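Local coordinates for protein MIPZ (Caulobacter crescentus, PDB 2XJ9) that binds ATP between the two subunits of a P-loop ATPase dimer, associates with the nucleoid and inhibits cell division so as to position the division plane, at residues I214-R219 / L257-H262; T131-N134 / D139-M142; T27-G32 / F106-T111. The protein carries 1 engineered substitution. All blocks are in the same frame, centred on the assembly; numbering follows the deposited sequence.

All three contacts reach the seven-stranded parallel sheet of one MipZ subunit. Contact 1 joins the loop after the edge strand 213-215 to helix 249-263; contact 3 seats the P-loop helix 18-30 on strand 106-110. Their centres are about 15 Å apart and they touch, Met261 SD packing 3.7 Å from Ala28 CB. Contact 2, at the dimer-facing end of strand 128-134, lies about 16 Å from contact 1 and about 22 Å from contact 3, centre to centre, touching neither. Contacts 1 and 2 serve different nucleotides: 214-219 holds the adenine of the AGS in chain D, whereas Asp139 binds the ribose of the AGS in chain F, gripped by the P-loop of the second subunit.

Contact 1 of 3, residues I214-R219 / L257-H262; sequences IGPGLR and LRALMH. With AGS (phosphothiophosphoric acid-adenylate ester), chain D.
Pro216 and Leu218, in the loop that leads from strand 213-215 to the nucleotide, lay their side chains against Leu257, Ala259 and Leu260 on helix 249-263. The ring of Pro216 points at the helix: its CD meets the Leu260 methyl CD2 at 4.0 Å, and its CG lies 4.5 Å from Ala259 CB. Leu260 crosses the proline at about a right angle, with CG anti to its own backbone N (chi1 -158°), which carries CD2 to the ring. The rigid proline ring offers an apolar edge through CD and CG, and its nitrogen carries no hydrogen; the short Ala259 lets the loop approach the helix backbone.

Leu218 presents its isobutyl fork to a single methyl. Leu257 CD1 sits at the mouth of that fork, 4.1 Å from Leu218 CD2 and 4.2 Å from Leu218 CD1. CG of Leu218 stands beside the backbone N (chi1 -55°), and the fork thereby reaches the helix although the CB bond does not aim there. Leu260 also touches Leu25 of helix 18-30.

The backbone O of Arg219 accepts a hydrogen bond from AGS N6 (3.2 Å), and Leu218 CB packs 4.0 Å from that N6. No hydrogen bond crosses between 214-219 and 257-262, whose side chains meet through apolar contacts; Leu218 and Arg219 also touch Glu256 of the same helix, while the loop's backbone gives the adenine N6 an acceptor.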
loop_
_atom_site.group_PDB
_atom_site.type_symbol
_atom_site.label_atom_id
_atom_site.label_comp_id
_atom_site.label_asym_id
_atom_site.label_seq_id
_atom_site.Cartn_x
_atom_site.Cartn_y
_atom_site.Cartn_z
ATOM N N ILE A 214 5.156 -3.719 20.579
ATOM C CA ILE A 214 4.547 -4.559 19.575
ATOM C C ILE A 214 3.196 -5.106 20.030
ATOM O O ILE A 214 3.040 -5.570 21.157
ATOM C CB ILE A 214 5.485 -5.707 19.184
ATOM C CG1 ILE A 214 6.819 -5.140 18.715
ATOM C CG2 ILE A 214 4.849 -6.568 18.116
ATOM C CD1 ILE A 214 7.946 -6.109 18.817
ATOM N N GLY A 215 2.212 -5.025 19.146
ATOM C CA GLY A 215 0.908 -5.593 19.410
ATOM C C GLY A 215 0.705 -6.883 18.626
ATOM O O GLY A 215 1.523 -7.249 17.759
ATOM N N PRO A 216 -0.411 -7.569 18.909
ATOM C CA PRO A 216 -0.789 -8.842 18.289
ATOM C C PRO A 216 -1.197 -8.674 16.826
ATOM O O PRO A 216 -1.954 -7.750 16.489
ATOM C CB PRO A 216 -2.009 -9.288 19.105
ATOM C CG PRO A 216 -2.321 -8.143 20.073
ATOM C CD PRO A 216 -1.531 -6.961 19.642
ATOM N N GLY A 217 -0.713 -9.570 15.967
ATOM C CA GLY A 217 -1.003 -9.486 14.545
ATOM C C GLY A 217 -2.428 -9.846 14.144
ATOM O O GLY A 217 -3.133 -10.544 14.872
ATOM N N LEU A 218 -2.863 -9.339 12.992
ATOM C CA LEU A 218 -3.990 -9.938 12.282
ATOM C C LEU A 218 -3.458 -10.872 11.198
ATOM O O LEU A 218 -2.317 -10.745 10.756
ATOM C CB LEU A 218 -4.864 -8.877 11.642
ATOM C CG LEU A 218 -5.399 -7.783 12.566
ATOM C CD1 LEU A 218 -6.497 -6.983 11.844
ATOM C CD2 LEU A 218 -5.927 -8.394 13.846
ATOM N N ARG A 219 -4.268 -11.822 10.770
ATOM C CA ARG A 219 -3.807 -12.731 9.743
ATOM C C ARG A 219 -4.555 -12.414 8.482
ATOM O O ARG A 219 -5.630 -11.833 8.526
ATOM C CB ARG A 219 -4.037 -14.172 10.160
ATOM C CG ARG A 219 -3.229 -14.550 11.377
ATOM C CD ARG A 219 -3.088 -16.050 11.494
ATOM N NE ARG A 219 -2.998 -16.684 10.179
ATOM C CZ ARG A 219 -2.582 -17.932 9.972
ATOM N NH1 ARG A 219 -2.534 -18.421 8.736
ATOM N NH2 ARG A 219 -2.203 -18.689 10.997
ATOM N N LEU A 257 -9.311 -9.617 16.787
ATOM C CA LEU A 257 -9.751 -8.257 16.937
ATOM C C LEU A 257 -9.814 -7.951 18.414
ATOM O O LEU A 257 -9.332 -6.907 18.869
ATOM C CB LEU A 257 -11.124 -8.070 16.328
ATOM C CG LEU A 257 -11.194 -7.263 15.041
ATOM C CD1 LEU A 257 -9.882 -7.340 14.258
ATOM C CD2 LEU A 257 -12.358 -7.774 14.220
ATOM N N ARG A 258 -10.411 -8.865 19.167
ATOM C CA ARG A 258 -10.526 -8.679 20.606
ATOM C C ARG A 258 -9.142 -8.562 21.250
ATOM O O ARG A 258 -8.858 -7.599 21.953
ATOM C CB ARG A 258 -11.335 -9.808 21.235
ATOM C CG ARG A 258 -11.782 -9.527 22.648
ATOM C CD ARG A 258 -12.688 -10.632 23.157
ATOM N NE ARG A 258 -13.927 -10.704 22.383
ATOM C CZ ARG A 258 -14.370 -11.793 21.751
ATOM N NH1 ARG A 258 -15.517 -11.741 21.070
ATOM N NH2 ARG A 258 -13.675 -12.934 21.804
ATOM N N ALA A 259 -8.268 -9.518 20.987
ATOM C CA ALA A 259 -6.916 -9.432 21.511
ATOM C C ALA A 259 -6.334 -8.077 21.192
ATOM O O ALA A 259 -5.797 -7.406 22.063
ATOM C CB ALA A 259 -6.054 -10.489 20.927
ATOM N N LEU A 260 -6.449 -7.681 19.930
ATOM C CA LEU A 260 -5.983 -6.375 19.480
ATOM C C LEU A 260 -6.542 -5.239 20.350
ATOM O O LEU A 260 -5.784 -4.512 20.993
ATOM C CB LEU A 260 -6.317 -6.170 17.995
ATOM C CG LEU A 260 -5.495 -5.141 17.201
ATOM C CD1 LEU A 260 -6.371 -3.970 16.806
ATOM C CD2 LEU A 260 -4.286 -4.645 18.004
ATOM N N MET A 261 -7.861 -5.105 20.374
ATOM C CA MET A 261 -8.534 -4.119 21.214
ATOM C C MET A 261 -7.975 -4.006 22.641
ATOM O O MET A 261 -7.826 -2.896 23.182
ATOM C CB MET A 261 -10.010 -4.459 21.283
ATOM C CG MET A 261 -10.712 -4.296 19.968
ATOM S SD MET A 261 -11.163 -2.576 19.719
ATOM C CE MET A 261 -12.435 -2.418 20.985
ATOM N N HIS A 262 -7.694 -5.149 23.261
ATOM C CA HIS A 262 -7.182 -5.129 24.619
ATOM C C HIS A 262 -5.836 -4.446 24.656
ATOM O O HIS A 262 -5.627 -3.479 25.397
ATOM C CB HIS A 262 -7.107 -6.539 25.200
ATOM C CG HIS A 262 -8.439 -7.055 25.653
ATOM N ND1 HIS A 262 -8.588 -7.931 26.704
ATOM C CD2 HIS A 262 -9.689 -6.792 25.201
ATOM C CE1 HIS A 262 -9.875 -8.198 26.873
ATOM N NE2 HIS A 262 -10.563 -7.522 25.973
HETATM P PG AGS D . -2.828 2.805 1.533
HETATM S S1G AGS D . -1.391 3.324 1.479
HETATM O O2G AGS D . -3.471 2.531 0.191
HETATM O O3G AGS D . -3.783 3.568 2.426
HETATM P PB AGS D . -3.511 0.935 3.603
HETATM O O1B AGS D . -2.445 0.971 4.676
HETATM O O2B AGS D . -4.814 1.690 3.667
HETATM O O3B AGS D . -2.742 1.349 2.241
HETATM P PA AGS D . -5.246 -1.305 3.319
HETATM O O1A AGS D . -5.934 -1.206 4.664
HETATM O O2A AGS D . -5.960 -0.849 2.100
HETATM O O3A AGS D . -3.816 -0.616 3.375
HETATM O "O5'" AGS D . -4.751 -2.810 3.096
HETATM C "C5'" AGS D . -4.045 -3.146 1.913
HETATM C "C4'" AGS D . -4.763 -4.283 1.170
HETATM O "O4'" AGS D . -4.732 -5.379 2.045
HETATM C "C3'" AGS D . -6.241 -4.063 0.896
HETATM O "O3'" AGS D . -6.589 -4.751 -0.292
HETATM C "C2'" AGS D . -7.004 -4.736 2.016
HETATM O "O2'" AGS D . -8.270 -5.179 1.506
HETATM C "C1'" AGS D . -6.039 -5.849 2.369
HETATM N N9 AGS D . -5.837 -6.260 3.777
HETATM C C8 AGS D . -5.242 -5.528 4.748
HETATM N N7 AGS D . -5.162 -6.228 5.915
HETATM C C5 AGS D . -5.696 -7.437 5.666
HETATM C C6 AGS D . -5.921 -8.648 6.440
HETATM N N6 AGS D . -5.551 -8.690 7.736
HETATM N N1 AGS D . -6.496 -9.690 5.804
HETATM C C2 AGS D . -6.877 -9.657 4.516
HETATM N N3 AGS D . -6.706 -8.585 3.746
HETATM C C4 AGS D . -6.127 -7.471 4.261
#

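Contact 2 of 3, residues T131-N134 / D139-M142; sequences TPMN and DFDM. With AGS (phosphothiophosphoric acid-adenylate ester), chain F.
This contact belongs to the nucleotide sandwich of the ParA/MinD-type dimer, in which each subunit of a P-loop ATPase reaches into its partner's site: the C-terminal end of strand 128-134 meets the short helix 137-140 beside the AGS of chain F. Asp139 links strand and ligand. Its OD2 takes two hydrogen bonds from Asn134, one from the backbone N (2.7 Å) and one from ND2 (2.7 Å). They arrive differently: ND2 comes on the syn side, 19° out of the carboxylate plane, whereas the backbone N lies well above that plane. With the amide and carboxylate turned 76° apart, the two groups do not face each other flat.

The other oxygen, Asp139 OD1, accepts a hydrogen bond from the ribose O3' of AGS at 2.7 Å. An alanine in place of Asp139 would probably leave the ribose O3' and the backbone N of Asn134 without their acceptor and take one of the holds from the Asn134 amide. The others remain: ND2 also donates to Gly15 O, and OD1 accepts from Arg187 of the second subunit. An asparagine suits the place because it can donate and accept at one end. The same AGS is bonded by Lys13 and Ser136 of this chain and by Lys18 and Thr20 of the second subunit.

Alongside the polar cluster, Met133 supplies flexible apolar filling. Its CG stands between backbone N and carbonyl carbon (chi1 81°), and a bend at chi3 brings the terminal methyl round to the helix. Met133 CE thus packs 3.6 Å from Asp139 CB and 3.8 Å from Phe140 CB, close to the edge of the Phe140 ring.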
loop_
_atom_site.group_PDB
_atom_site.type_symbol
_atom_site.label_atom_id
_atom_site.label_comp_id
_atom_site.label_asym_id
_atom_site.label_seq_id
_atom_site.Cartn_x
_atom_site.Cartn_y
_atom_site.Cartn_z
ATOM N N THR A 131 0.190 1.437 14.326
ATOM C CA THR A 131 0.966 1.322 13.087
ATOM C C THR A 131 1.070 -0.120 12.596
ATOM O O THR A 131 2.002 -0.835 12.956
ATOM C CB THR A 131 2.386 1.839 13.261
ATOM O OG1 THR A 131 2.372 3.261 13.223
ATOM C CG2 THR A 131 3.244 1.354 12.140
ATOM N N PRO A 132 0.118 -0.551 11.765
ATOM C CA PRO A 132 0.105 -1.913 11.256
ATOM C C PRO A 132 1.149 -2.032 10.192
ATOM O O PRO A 132 1.343 -1.071 9.479
ATOM C CB PRO A 132 -1.257 -2.006 10.597
ATOM C CG PRO A 132 -1.475 -0.648 10.080
ATOM C CD PRO A 132 -0.882 0.288 11.093
ATOM N N MET A 133 1.812 -3.170 10.081
ATOM C CA MET A 133 2.747 -3.362 8.991
ATOM C C MET A 133 2.713 -4.798 8.456
ATOM O O MET A 133 2.245 -5.717 9.138
ATOM C CB MET A 133 4.160 -3.028 9.445
ATOM C CG MET A 133 4.840 -4.138 10.216
ATOM S SD MET A 133 6.529 -3.702 10.689
ATOM C CE MET A 133 7.389 -3.741 9.117
ATOM N N ASN A 134 3.202 -4.983 7.228
ATOM C CA ASN A 134 3.355 -6.315 6.673
ATOM C C ASN A 134 4.575 -6.980 7.276
ATOM O O ASN A 134 5.568 -6.333 7.613
ATOM C CB ASN A 134 3.525 -6.288 5.154
ATOM C CG ASN A 134 2.245 -5.930 4.411
ATOM O OD1 ASN A 134 1.318 -6.727 4.333
ATOM N ND2 ASN A 134 2.213 -4.737 3.820
ATOM N N ASP A 139 8.427 -3.470 4.096
ATOM C CA ASP A 139 7.707 -2.575 5.013
ATOM C C ASP A 139 8.649 -2.054 6.081
ATOM O O ASP A 139 8.699 -0.873 6.329
ATOM C CB ASP A 139 6.521 -3.275 5.684
ATOM C CG ASP A 139 5.348 -3.500 4.734
ATOM O OD1 ASP A 139 5.546 -3.730 3.534
ATOM O OD2 ASP A 139 4.201 -3.460 5.194
ATOM N N PHE A 140 9.410 -2.955 6.687
ATOM C CA PHE A 140 10.273 -2.604 7.788
ATOM C C PHE A 140 11.214 -1.448 7.480
ATOM O O PHE A 140 11.688 -0.773 8.388
ATOM C CB PHE A 140 11.095 -3.802 8.211
ATOM C CG PHE A 140 11.976 -3.530 9.390
ATOM C CD1 PHE A 140 13.310 -3.217 9.227
ATOM C CD2 PHE A 140 11.471 -3.586 10.668
ATOM C CE1 PHE A 140 14.117 -2.981 10.317
ATOM C CE2 PHE A 140 12.279 -3.348 11.755
ATOM C CZ PHE A 140 13.593 -3.040 11.583
ATOM N N ASP A 141 11.492 -1.219 6.203
ATOM C CA ASP A 141 12.496 -0.225 5.824
ATOM C C ASP A 141 12.033 1.218 6.033
ATOM O O ASP A 141 12.831 2.148 5.958
ATOM C CB ASP A 141 12.891 -0.417 4.366
ATOM C CG ASP A 141 14.091 0.411 3.985
ATOM O OD1 ASP A 141 13.999 1.159 2.982
ATOM O OD2 ASP A 141 15.123 0.313 4.688
ATOM N N MET A 142 10.735 1.403 6.263
ATOM C CA MET A 142 10.189 2.721 6.600
ATOM C C MET A 142 10.198 2.968 8.111
ATOM O O MET A 142 10.024 4.107 8.572
ATOM C CB MET A 142 8.788 2.923 5.999
ATOM C CG MET A 142 8.811 3.032 4.460
ATOM S SD MET A 142 9.820 4.438 3.881
ATOM C CE MET A 142 8.815 5.830 4.427
HETATM P PG AGS F . 3.782 1.383 -2.186
HETATM S S1G AGS F . 4.845 1.659 -3.220
HETATM O O2G AGS F . 2.409 2.028 -2.393
HETATM O O3G AGS F . 4.283 1.515 -0.771
HETATM P PB AGS F . 3.915 -1.198 -3.549
HETATM O O1B AGS F . 2.750 -1.133 -4.493
HETATM O O2B AGS F . 5.320 -0.829 -3.914
HETATM O O3B AGS F . 3.509 -0.218 -2.311
HETATM P PA AGS F . 5.116 -3.543 -2.563
HETATM O O1A AGS F . 5.604 -3.980 -3.912
HETATM O O2A AGS F . 6.103 -2.979 -1.581
HETATM O O3A AGS F . 3.826 -2.628 -2.846
HETATM O "O5'" AGS F . 4.405 -4.783 -1.842
HETATM C "C5'" AGS F . 3.612 -4.632 -0.675
HETATM C "C4'" AGS F . 4.072 -5.672 0.359
HETATM O "O4'" AGS F . 3.754 -6.963 -0.114
HETATM C "C3'" AGS F . 5.569 -5.714 0.624
HETATM O "O3'" AGS F . 5.840 -5.979 2.012
HETATM C "C2'" AGS F . 6.103 -6.871 -0.179
HETATM O "O2'" AGS F . 7.062 -7.419 0.693
HETATM C "C1'" AGS F . 4.920 -7.790 -0.268
HETATM N N9 AGS F . 4.566 -8.561 -1.501
HETATM C C8 AGS F . 4.070 -8.013 -2.621
HETATM N N7 AGS F . 3.757 -8.975 -3.510
HETATM C C5 AGS F . 4.024 -10.178 -2.961
HETATM C C6 AGS F . 3.903 -11.596 -3.398
HETATM N N6 AGS F . 3.415 -11.923 -4.624
HETATM N N1 AGS F . 4.294 -12.543 -2.513
HETATM C C2 AGS F . 4.774 -12.212 -1.283
HETATM N N3 AGS F . 4.906 -10.953 -0.825
HETATM C C4 AGS F . 4.547 -9.905 -1.618
#

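Contact 3 of 3, residues T27-G32 / F106-T111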
loop_
_atom_site.group_PDB
_atom_site.type_symbol
_atom_site.label_atom_id
_atom_site.label_comp_id
_atom_site.label_asym_id
_atom_site.label_seq_id
_atom_site.Cartn_x
_atom_site.Cartn_y
_atom_site.Cartn_z
ATOM N N THR A 27 -15.650 0.205 14.043
ATOM C CA THR A 27 -16.777 -0.703 14.146
ATOM C C THR A 27 -16.829 -1.418 15.505
ATOM O O THR A 27 -17.893 -1.626 16.030
ATOM C CB THR A 27 -16.784 -1.708 12.977
ATOM O OG1 THR A 27 -18.101 -1.782 12.449
ATOM C CG2 THR A 27 -16.320 -3.097 13.440
ATOM N N ALA A 28 -15.688 -1.788 16.069
ATOM C CA ALA A 28 -15.659 -2.418 17.385
ATOM C C ALA A 28 -16.083 -1.437 18.474
ATOM O O ALA A 28 -16.876 -1.782 19.340
ATOM C CB ALA A 28 -14.276 -2.955 17.686
ATOM N N LEU A 29 -15.547 -0.218 18.426
ATOM C CA LEU A 29 -15.907 0.846 19.364
ATOM C C LEU A 29 -17.398 1.150 19.350
ATOM O O LEU A 29 -18.066 1.049 20.364
ATOM C CB LEU A 29 -15.116 2.115 19.073
ATOM C CG LEU A 29 -13.655 1.942 19.449
ATOM C CD1 LEU A 29 -12.797 3.021 18.882
ATOM C CD2 LEU A 29 -13.522 1.896 20.953
ATOM N N LEU A 30 -17.919 1.527 18.199
ATOM C CA LEU A 30 -19.356 1.630 18.045
ATOM C C LEU A 30 -20.128 0.569 18.848
ATOM O O LEU A 30 -21.078 0.914 19.569
ATOM C CB LEU A 30 -19.724 1.546 16.571
ATOM C CG LEU A 30 -20.022 2.890 15.931
ATOM C CD1 LEU A 30 -19.245 3.983 16.639
ATOM C CD2 LEU A 30 -19.718 2.850 14.441
ATOM N N TYR A 31 -19.714 -0.700 18.730
ATOM C CA TYR A 31 -20.408 -1.823 19.360
ATOM C C TYR A 31 -20.020 -2.008 20.821
ATOM O O TYR A 31 -20.489 -2.933 21.485
ATOM C CB TYR A 31 -20.178 -3.128 18.593
ATOM C CG TYR A 31 -21.115 -3.351 17.417
ATOM C CD1 TYR A 31 -20.735 -3.026 16.121
ATOM C CD2 TYR A 31 -22.373 -3.896 17.605
ATOM C CE1 TYR A 31 -21.584 -3.223 15.040
ATOM C CE2 TYR A 31 -23.238 -4.105 16.528
ATOM C CZ TYR A 31 -22.839 -3.765 15.247
ATOM O OH TYR A 31 -23.696 -3.970 14.185
ATOM N N GLY A 32 -19.152 -1.134 21.316
ATOM C CA GLY A 32 -18.843 -1.094 22.731
ATOM C C GLY A 32 -19.515 0.113 23.366
ATOM O O GLY A 32 -19.088 0.615 24.398
ATOM N N PHE A 106 -14.220 9.130 20.892
ATOM C CA PHE A 106 -13.021 8.769 20.156
ATOM C C PHE A 106 -12.994 9.447 18.805
ATOM O O PHE A 106 -14.023 9.577 18.138
ATOM C CB PHE A 106 -12.949 7.264 19.960
ATOM C CG PHE A 106 -12.619 6.520 21.199
ATOM C CD1 PHE A 106 -11.305 6.427 21.631
ATOM C CD2 PHE A 106 -13.619 5.914 21.944
ATOM C CE1 PHE A 106 -10.989 5.734 22.789
ATOM C CE2 PHE A 106 -13.315 5.216 23.110
ATOM C CZ PHE A 106 -11.998 5.125 23.533
ATOM N N ILE A 107 -11.809 9.885 18.410
ATOM C CA ILE A 107 -11.598 10.341 17.049
ATOM C C ILE A 107 -10.620 9.420 16.356
ATOM O O ILE A 107 -9.441 9.366 16.714
ATOM C CB ILE A 107 -11.023 11.750 16.967
ATOM C CG1 ILE A 107 -12.082 12.791 17.306
ATOM C CG2 ILE A 107 -10.471 11.987 15.571
ATOM C CD1 ILE A 107 -12.562 12.722 18.721
ATOM N N LEU A 108 -11.127 8.711 15.357
ATOM C CA LEU A 108 -10.323 7.800 14.565
ATOM C C LEU A 108 -9.843 8.495 13.310
ATOM O O LEU A 108 -10.644 8.884 12.446
ATOM C CB LEU A 108 -11.142 6.579 14.174
ATOM C CG LEU A 108 -10.484 5.263 14.538
ATOM C CD1 LEU A 108 -9.091 5.221 13.979
ATOM C CD2 LEU A 108 -10.447 5.136 16.035
ATOM N N ILE A 109 -8.537 8.661 13.198
ATOM C CA ILE A 109 -7.999 9.245 11.989
ATOM C C ILE A 109 -7.214 8.234 11.169
ATOM O O ILE A 109 -6.213 7.679 11.646
ATOM C CB ILE A 109 -7.109 10.409 12.308
ATOM C CG1 ILE A 109 -7.862 11.370 13.224
ATOM C CG2 ILE A 109 -6.690 11.091 11.030
ATOM C CD1 ILE A 109 -7.020 12.530 13.748
ATOM N N ASP A 110 -7.685 7.992 9.944
ATOM C CA ASP A 110 -6.944 7.162 9.007
ATOM C C ASP A 110 -6.060 8.024 8.126
ATOM O O ASP A 110 -6.532 8.988 7.540
ATOM C CB ASP A 110 -7.885 6.359 8.127
ATOM C CG ASP A 110 -7.145 5.334 7.286
ATOM O OD1 ASP A 110 -5.890 5.335 7.286
ATOM O OD2 ASP A 110 -7.815 4.538 6.612
ATOM N N THR A 111 -4.781 7.683 8.021
ATOM C CA THR A 111 -3.884 8.495 7.206
ATOM C C THR A 111 -3.446 7.761 5.940
ATOM O O THR A 111 -3.635 6.553 5.835
ATOM C CB THR A 111 -2.680 9.054 8.016
ATOM O OG1 THR A 111 -1.744 8.013 8.294
ATOM C CG2 THR A 111 -3.159 9.624 9.303
#
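Through Leu29, helix 18-30, the helix that follows the P-loop, rests on strand 106-110 of the parallel sheet of this P-loop NTPase fold. Both methyls of Leu29 lie over the same face of the Phe106 ring. Leu29 CD2 is 4.0 Å from Phe106 CE2 and 4.1 Å from Phe106 CD2; Leu29 CD1 stands 4.1 Å above the ring plane but is shifted toward the rim, and also comes 4.3 Å from Leu108 CD2. The side chains of Leu29 and Phe106 cross at about a right angle. Leucine suits this place because its two methyls can both lie over an aromatic face while one of them also meets a second aliphatic partner.

Two residues apart on the strand, Phe106 and Leu108 present themselves on the same side of the sheet. CG of Phe106 lies beside its backbone N (chi1 -73°), which swings the ring toward the helix, and chi2 near -80° turns its face to Leu29.

Further out, Val36 of strand 36-40 also touches Leu29, while Ile7, Val9 and Val26 touch Leu108, and Tyr269 meets the Phe106 ring edge-to-face. Main-chain bonds from Phe106 and Leu108 to Ala37, and from Leu108 to Ile39, on one flank, and from Ile107 to Arg5 and Ile7 on the other, fix the strand in the sheet's interior.

The strand then runs on to the Walker B region. There Asp110, its CG anti to the backbone N (chi1 -171°), hydrogen-bonds through OD2 to the OG of Ser19, a ligand of the magnesium ion.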